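Local coordinates for type IV pilus assembly protein PilC (Thermus thermophilus, PDB 2WHN) that probably serves as an essential inner-membrane component of the type IV pilus machinery, controlling pilus assembly and disassembly and supporting localization and activity of the PilB ATPase, at residues 18-21 with 22-26; 54-57 with 58-62. All blocks are in the same frame, centred on the assembly; numbering follows the deposited sequence.

Contact 1 (18-21 with 22-26)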
ATOM      1  N   PHE A  18      -4.821   3.602  -2.902  1.00 26.66           N
ATOM      2  CA  PHE A  18      -4.220   3.144  -1.652  1.00 25.72           C
ATOM      3  C   PHE A  18      -3.089   4.059  -1.190  1.00 25.73           C
ATOM      4  O   PHE A  18      -3.024   4.441  -0.020  1.00 25.49           O
ATOM      5  CB  PHE A  18      -3.683   1.722  -1.793  1.00 25.35           C
ATOM      6  CG  PHE A  18      -2.735   1.324  -0.689  1.00 25.79           C
ATOM      7  CD1 PHE A  18      -3.214   0.991   0.564  1.00 26.65           C
ATOM      8  CD2 PHE A  18      -1.371   1.296  -0.907  1.00 25.01           C
ATOM      9  CE1 PHE A  18      -2.348   0.633   1.582  1.00 29.40           C
ATOM     10  CE2 PHE A  18      -0.500   0.929   0.101  1.00 29.40           C
ATOM     11  CZ  PHE A  18      -0.986   0.606   1.351  1.00 27.56           C
ATOM     12  N   SER A  19      -2.163   4.350  -2.101  1.00 25.63           N
ATOM     13  CA  SER A  19      -0.966   5.124  -1.779  1.00 24.54           C
ATOM     14  C   SER A  19      -1.317   6.552  -1.359  1.00 24.30           C
ATOM     15  O   SER A  19      -0.729   7.091  -0.425  1.00 23.78           O
ATOM     16  CB  SER A  19      -0.000   5.150  -2.971  1.00 25.23           C
ATOM     17  OG  SER A  19       0.437   3.845  -3.316  1.00 26.79           O
ATOM     18  N   ARG A  20      -2.258   7.167  -2.071  1.00 24.08           N
ATOM     19  CA  ARG A  20      -2.752   8.492  -1.708  1.00 23.45           C
ATOM     20  C   ARG A  20      -3.432   8.504  -0.331  1.00 23.66           C
ATOM     21  O   ARG A  20      -3.164   9.374   0.503  1.00 22.79           O
ATOM     22  CB  ARG A  20      -3.709   9.020  -2.780  1.00 23.25           C
ATOM     23  CG  ARG A  20      -4.238  10.419  -2.492  1.00 23.64           C
ATOM     24  CD  ARG A  20      -3.094  11.359  -2.126  1.00 23.79           C
ATOM     25  NE  ARG A  20      -2.230  11.618  -3.274  1.00 24.38           N
ATOM     26  CZ  ARG A  20      -1.024  12.175  -3.198  1.00 25.42           C
ATOM     27  NH1 ARG A  20      -0.526  12.537  -2.019  1.00 18.22           N
ATOM     28  NH2 ARG A  20      -0.317  12.372  -4.305  1.00 23.23           N
ATOM     29  N   GLN A  21      -4.319   7.541  -0.102  1.00 24.20           N
ATOM     30  CA  GLN A  21      -5.007   7.418   1.182  1.00 24.39           C
ATOM     31  C   GLN A  21      -4.024   7.338   2.340  1.00 24.87           C
ATOM     32  O   GLN A  21      -4.175   8.035   3.348  1.00 23.28           O
ATOM     33  CB  GLN A  21      -5.906   6.183   1.189  1.00 24.91           C
ATOM     34  CG  GLN A  21      -7.140   6.303   0.304  1.00 24.52           C
ATOM     35  CD  GLN A  21      -7.861   4.981   0.146  1.00 28.45           C
ATOM     36  OE1 GLN A  21      -7.259   3.913   0.271  1.00 28.79           O
ATOM     37  NE2 GLN A  21      -9.165   5.044  -0.097  1.00 29.81           N
ATOM     38  N   LEU A  22      -3.045   6.450   2.210  1.00 24.25           N
ATOM     39  CA  LEU A  22      -2.060   6.256   3.257  1.00 24.56           C
ATOM     40  C   LEU A  22      -1.211   7.513   3.431  1.00 23.97           C
ATOM     41  O   LEU A  22      -1.018   7.984   4.549  1.00 24.51           O
ATOM     42  CB  LEU A  22      -1.181   5.040   2.948  1.00 24.40           C
ATOM     43  CG  LEU A  22      -0.143   4.652   4.004  1.00 25.57           C
ATOM     44  CD1 LEU A  22      -0.799   4.439   5.372  1.00 22.68           C
ATOM     45  CD2 LEU A  22       0.641   3.416   3.576  1.00 22.51           C
ATOM     46  N   ALA A  23      -0.745   8.076   2.316  1.00 23.76           N
ATOM     47  CA  ALA A  23      -0.044   9.359   2.322  1.00 23.46           C
ATOM     48  C   ALA A  23      -0.808  10.406   3.125  1.00 22.42           C
ATOM     49  O   ALA A  23      -0.222  11.167   3.897  1.00 22.11           O
ATOM     50  CB  ALA A  23       0.157   9.858   0.887  1.00 22.67           C
ATOM     51  N   THR A  24      -2.097  10.514   2.840  1.00 22.40           N
ATOM     52  CA  THR A  24      -2.942  11.535   3.442  1.00 23.43           C
ATOM     53  C   THR A  24      -3.049  11.324   4.950  1.00 23.77           C
ATOM     54  O   THR A  24      -2.827  12.246   5.730  1.00 23.39           O
ATOM     55  CB  THR A  24      -4.342  11.535   2.793  1.00 23.22           C
ATOM     56  OG1 THR A  24      -4.246  12.107   1.482  1.00 24.08           O
ATOM     57  CG2 THR A  24      -5.340  12.343   3.625  1.00 22.61           C
ATOM     58  N   MET A  25      -3.287  10.085   5.364  1.00 23.79           N
ATOM     59  CA  MET A  25      -3.429   9.803   6.789  1.00 23.99           C
ATOM     60  C   MET A  25      -2.114   9.922   7.556  1.00 23.80           C
ATOM     61  O   MET A  25      -2.078  10.471   8.652  1.00 23.87           O
ATOM     62  CB  MET A  25      -4.094   8.448   7.016  1.00 22.97           C
ATOM     63  CG  MET A  25      -5.575   8.460   6.692  1.00 25.79           C
ATOM     64  SD  MET A  25      -6.397   6.889   6.989  1.00 27.39           S
ATOM     65  CE  MET A  25      -5.881   5.937   5.564  1.00 26.20           C
ATOM     66  N   LEU A  26      -1.021   9.457   6.963  1.00 23.88           N
ATOM     67  CA  LEU A  26       0.275   9.602   7.614  1.00 23.56           C
ATOM     68  C   LEU A  26       0.674  11.061   7.736  1.00 24.47           C
ATOM     69  O   LEU A  26       1.243  11.470   8.741  1.00 24.64           O
ATOM     70  CB  LEU A  26       1.356   8.841   6.862  1.00 23.42           C
ATOM     71  CG  LEU A  26       1.240   7.327   6.924  1.00 22.08           C
ATOM     72  CD1 LEU A  26       2.371   6.700   6.112  1.00 23.78           C
ATOM     73  CD2 LEU A  26       1.287   6.876   8.368  1.00 19.09           C
TER
HETATM   74  O   HOH W   1      -2.001  13.265   0.568  1.00 28.30           O
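Arg-20 and Thr-24, one turn apart on helix 12-28, show how a long side chain can be bent across the surface of its own helix. At CB the arginine leaves the backbone pointing away from residues 22-26, with CG anti to the backbone N (chi1 -178°). Bends at chi2 (49°) and chi3 (69°) then turn the chain, so that CD comes 3.9 Å from Thr-24 OG1 and the two side chains cross at about a right angle. Beyond it, NE forms a salt bridge with Glu-104, NH1 another with Asp-97, and NH2 a hydrogen bond to Ser-101, all on helix 92-109. Within the turn, NH1 passes 4.0 Å from the methyl CB of Ala-23. It also donates to a water, 3.1 Å from NH1, which lies 2.7 Å from Thr-24 OG1 and links the two polar ends. The threonine hydroxyl lies near the Arg-20 carbonyl as well; with both that carbonyl and the water within reach, where its proton goes is not settled. Arg-20 O is in any case engaged by Thr-24 N at 2.8 Å, a regular i to i+4 bond of the alpha-helix. This helix belongs to the all-helical N-terminal domain of PilC, a member of the GSP F family, and offers its neighbours different faces. On the face toward helix 32-39, Phe-18 and Leu-22 lie side by side and point the same way, with Phe-18 CZ 3.9 Å from Leu-22 CD2; the phenyl ring also meets Phe-48 edge-to-face. Nearby, Met-25 folds back, bringing the terminal CE to 3.5 Å from Gln-21 O. The same carbonyl accepts a hydrogen bond from Met-25 N, and CB and CG of the methionine lie near it too.

Contact 2 (54-57 with 58-62)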
ATOM      1  N   GLN A  54      -3.895  -8.798   5.199  1.00 34.84           N
ATOM      2  CA  GLN A  54      -2.721  -9.599   5.516  1.00 34.69           C
ATOM      3  C   GLN A  54      -1.528  -8.709   5.870  1.00 33.79           C
ATOM      4  O   GLN A  54      -0.747  -9.031   6.762  1.00 33.80           O
ATOM      5  CB  GLN A  54      -2.372 -10.535   4.358  1.00 34.53           C
ATOM      6  CG  GLN A  54      -1.106 -11.344   4.586  1.00 37.32           C
ATOM      7  CD  GLN A  54      -1.263 -12.369   5.690  1.00 41.86           C
ATOM      8  OE1 GLN A  54      -2.108 -13.261   5.607  1.00 42.09           O
ATOM      9  NE2 GLN A  54      -0.447 -12.248   6.735  1.00 43.14           N
ATOM     10  N   VAL A  55      -1.404  -7.576   5.189  1.00 32.93           N
ATOM     11  CA  VAL A  55      -0.328  -6.633   5.486  1.00 32.36           C
ATOM     12  C   VAL A  55      -0.479  -6.053   6.888  1.00 32.45           C
ATOM     13  O   VAL A  55       0.492  -5.962   7.645  1.00 32.38           O
ATOM     14  CB  VAL A  55      -0.274  -5.480   4.465  1.00 32.26           C
ATOM     15  CG1 VAL A  55       0.718  -4.409   4.924  1.00 31.19           C
ATOM     16  CG2 VAL A  55       0.106  -6.011   3.089  1.00 30.40           C
ATOM     17  N   ARG A  56      -1.702  -5.664   7.231  1.00 32.32           N
ATOM     18  CA  ARG A  56      -1.979  -5.082   8.540  1.00 32.93           C
ATOM     19  C   ARG A  56      -1.786  -6.104   9.658  1.00 32.30           C
ATOM     20  O   ARG A  56      -1.276  -5.778  10.727  1.00 31.85           O
ATOM     21  CB  ARG A  56      -3.402  -4.520   8.588  1.00 32.93           C
ATOM     22  CG  ARG A  56      -3.812  -4.001   9.957  1.00 35.35           C
ATOM     23  CD  ARG A  56      -5.149  -3.290   9.889  1.00 41.52           C
ATOM     24  NE  ARG A  56      -5.855  -3.316  11.166  1.00 47.25           N
ATOM     25  CZ  ARG A  56      -6.310  -4.423  11.747  1.00 49.35           C
ATOM     26  NH1 ARG A  56      -6.101  -5.605  11.184  1.00 49.15           N
ATOM     27  NH2 ARG A  56      -6.965  -4.346  12.900  1.00 50.67           N
ATOM     28  N   THR A  57      -2.253  -7.323   9.421  1.00 31.61           N
ATOM     29  CA  THR A  57      -2.053  -8.423  10.360  1.00 31.50           C
ATOM     30  C   THR A  57      -0.568  -8.645  10.621  1.00 30.61           C
ATOM     31  O   THR A  57      -0.146  -8.794  11.764  1.00 29.73           O
ATOM     32  CB  THR A  57      -2.655  -9.725   9.815  1.00 31.45           C
ATOM     33  OG1 THR A  57      -4.026  -9.501   9.463  1.00 34.59           O
ATOM     34  CG2 THR A  57      -2.576 -10.838  10.859  1.00 32.66           C
ATOM     35  N   ASP A  58       0.212  -8.700   9.545  1.00 29.97           N
ATOM     36  CA  ASP A  58       1.648  -8.919   9.643  1.00 29.67           C
ATOM     37  C   ASP A  58       2.317  -7.823  10.459  1.00 29.05           C
ATOM     38  O   ASP A  58       3.128  -8.110  11.339  1.00 27.95           O
ATOM     39  CB  ASP A  58       2.276  -8.995   8.248  1.00 30.26           C
ATOM     40  CG  ASP A  58       1.977 -10.309   7.544  1.00 31.40           C
ATOM     41  OD1 ASP A  58       1.402 -11.210   8.192  1.00 31.36           O
ATOM     42  OD2 ASP A  58       2.327 -10.446   6.351  1.00 31.08           O
ATOM     43  N   VAL A  59       1.979  -6.570  10.160  1.00 27.59           N
ATOM     44  CA  VAL A  59       2.581  -5.429  10.852  1.00 27.46           C
ATOM     45  C   VAL A  59       2.165  -5.361  12.323  1.00 26.96           C
ATOM     46  O   VAL A  59       2.977  -5.061  13.202  1.00 25.73           O
ATOM     47  CB  VAL A  59       2.229  -4.096  10.168  1.00 27.37           C
ATOM     48  CG1 VAL A  59       2.844  -2.940  10.932  1.00 27.22           C
ATOM     49  CG2 VAL A  59       2.709  -4.102   8.712  1.00 28.56           C
ATOM     50  N   GLU A  60       0.889  -5.605  12.586  1.00 25.35           N
ATOM     51  CA  GLU A  60       0.411  -5.638  13.960  1.00 26.51           C
ATOM     52  C   GLU A  60       1.158  -6.697  14.782  1.00 25.85           C
ATOM     53  O   GLU A  60       1.319  -6.550  15.989  1.00 24.85           O
ATOM     54  CB  GLU A  60      -1.098  -5.891  14.002  1.00 25.74           C
ATOM     55  CG  GLU A  60      -1.719  -5.656  15.372  1.00 29.96           C
ATOM     56  CD  GLU A  60      -3.232  -5.760  15.348  1.00 34.58           C
ATOM     57  OE1 GLU A  60      -3.900  -4.767  14.982  1.00 38.11           O
ATOM     58  OE2 GLU A  60      -3.754  -6.838  15.686  1.00 36.48           O
ATOM     59  N   GLY A  61       1.617  -7.753  14.117  1.00 26.48           N
ATOM     60  CA  GLY A  61       2.361  -8.826  14.781  1.00 26.73           C
ATOM     61  C   GLY A  61       3.824  -8.486  15.025  1.00 27.22           C
ATOM     62  O   GLY A  61       4.531  -9.216  15.721  1.00 27.25           O
ATOM     63  N   GLY A  62       4.283  -7.376  14.458  1.00 26.60           N
ATOM     64  CA  GLY A  62       5.648  -6.916  14.699  1.00 27.15           C
ATOM     65  C   GLY A  62       6.590  -7.035  13.513  1.00 27.67           C
ATOM     66  O   GLY A  62       7.774  -6.703  13.616  1.00 27.12           O
TER
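A Schellman motif closes helix 46-60, just past the bond from Gly-61 N to Thr-57 O (3.1 Å), the last ordinary i to i+4 bond of the helical pattern. One of the motif's two bonds runs 2.9 Å from Gly-62 N to Val-59 O, while the positive phi of Gly-62 (110°) takes the chain out of the helix in a conformation that suits glycine. Upstream, Asp-58 N, Val-59 N and Glu-60 N donate to the carbonyls of Gln-54, Val-55 and Arg-56. Three pairs of side chains, each four residues apart, decorate this last stretch of a helix in the all-helical N-terminal domain of PilC. Gln-54 bends at chi2 (68°) and brings its amide over the helix turn to Asp-58, where NE2 stands 2.6 Å from OD1; the bond is short but poorly aligned, hence weak, with the amide and carboxylate planes 48° apart. Asp-58 keeps CG beside its own backbone N, which puts CG just 3.1 Å from Gln-54 O. The carboxylate is thereby held close to a carbonyl oxygen, and the positive charge of Lys-71, salt-bridged to OD2, would probably offset the repulsion between these oxygens. On the inward side, Val-55 CG1 and Val-59 CG2 form a loose apolar contact at 4.3 Å, with Val-55 packed against helix 65-70 and Val-59 against Leu-33. CG2 of Val-59 also lies 3.1 Å from Val-55 O, resting on the carbonyl that its backbone N engages. In the charged pair, Arg-56 and Glu-60 run side by side in the same direction, Arg-56 extended from CG to NE and linked weakly to Glu-40. Glu-60 OE1 sits over one face of the guanidinium, toward its rim, 3.7 Å from NH2 in a long salt bridge of charges alone, since no N-H points at OE1.

Contacts 1 and 2 come in series along the chain, the first on helix 12-28 and the second at the end of helix 46-60, with helix 32-39 between them in sequence. Their centres lie about 17 Å apart and their nearest atoms about 6 Å apart, so they do not touch directly. Helix 32-39 joins them in space: residues 18-26 reach Ala-35 and Leu-39, whereas residues 54-62 reach Leu-33, Leu-36 and Ala-37. Contact 1 is the more buried and also leans on helix 92-109; contact 2 is at the surface, beside helix 65-70. Because helix 32-39 packs against both, helices 12-28 and 46-60 are tied into one bundle through it.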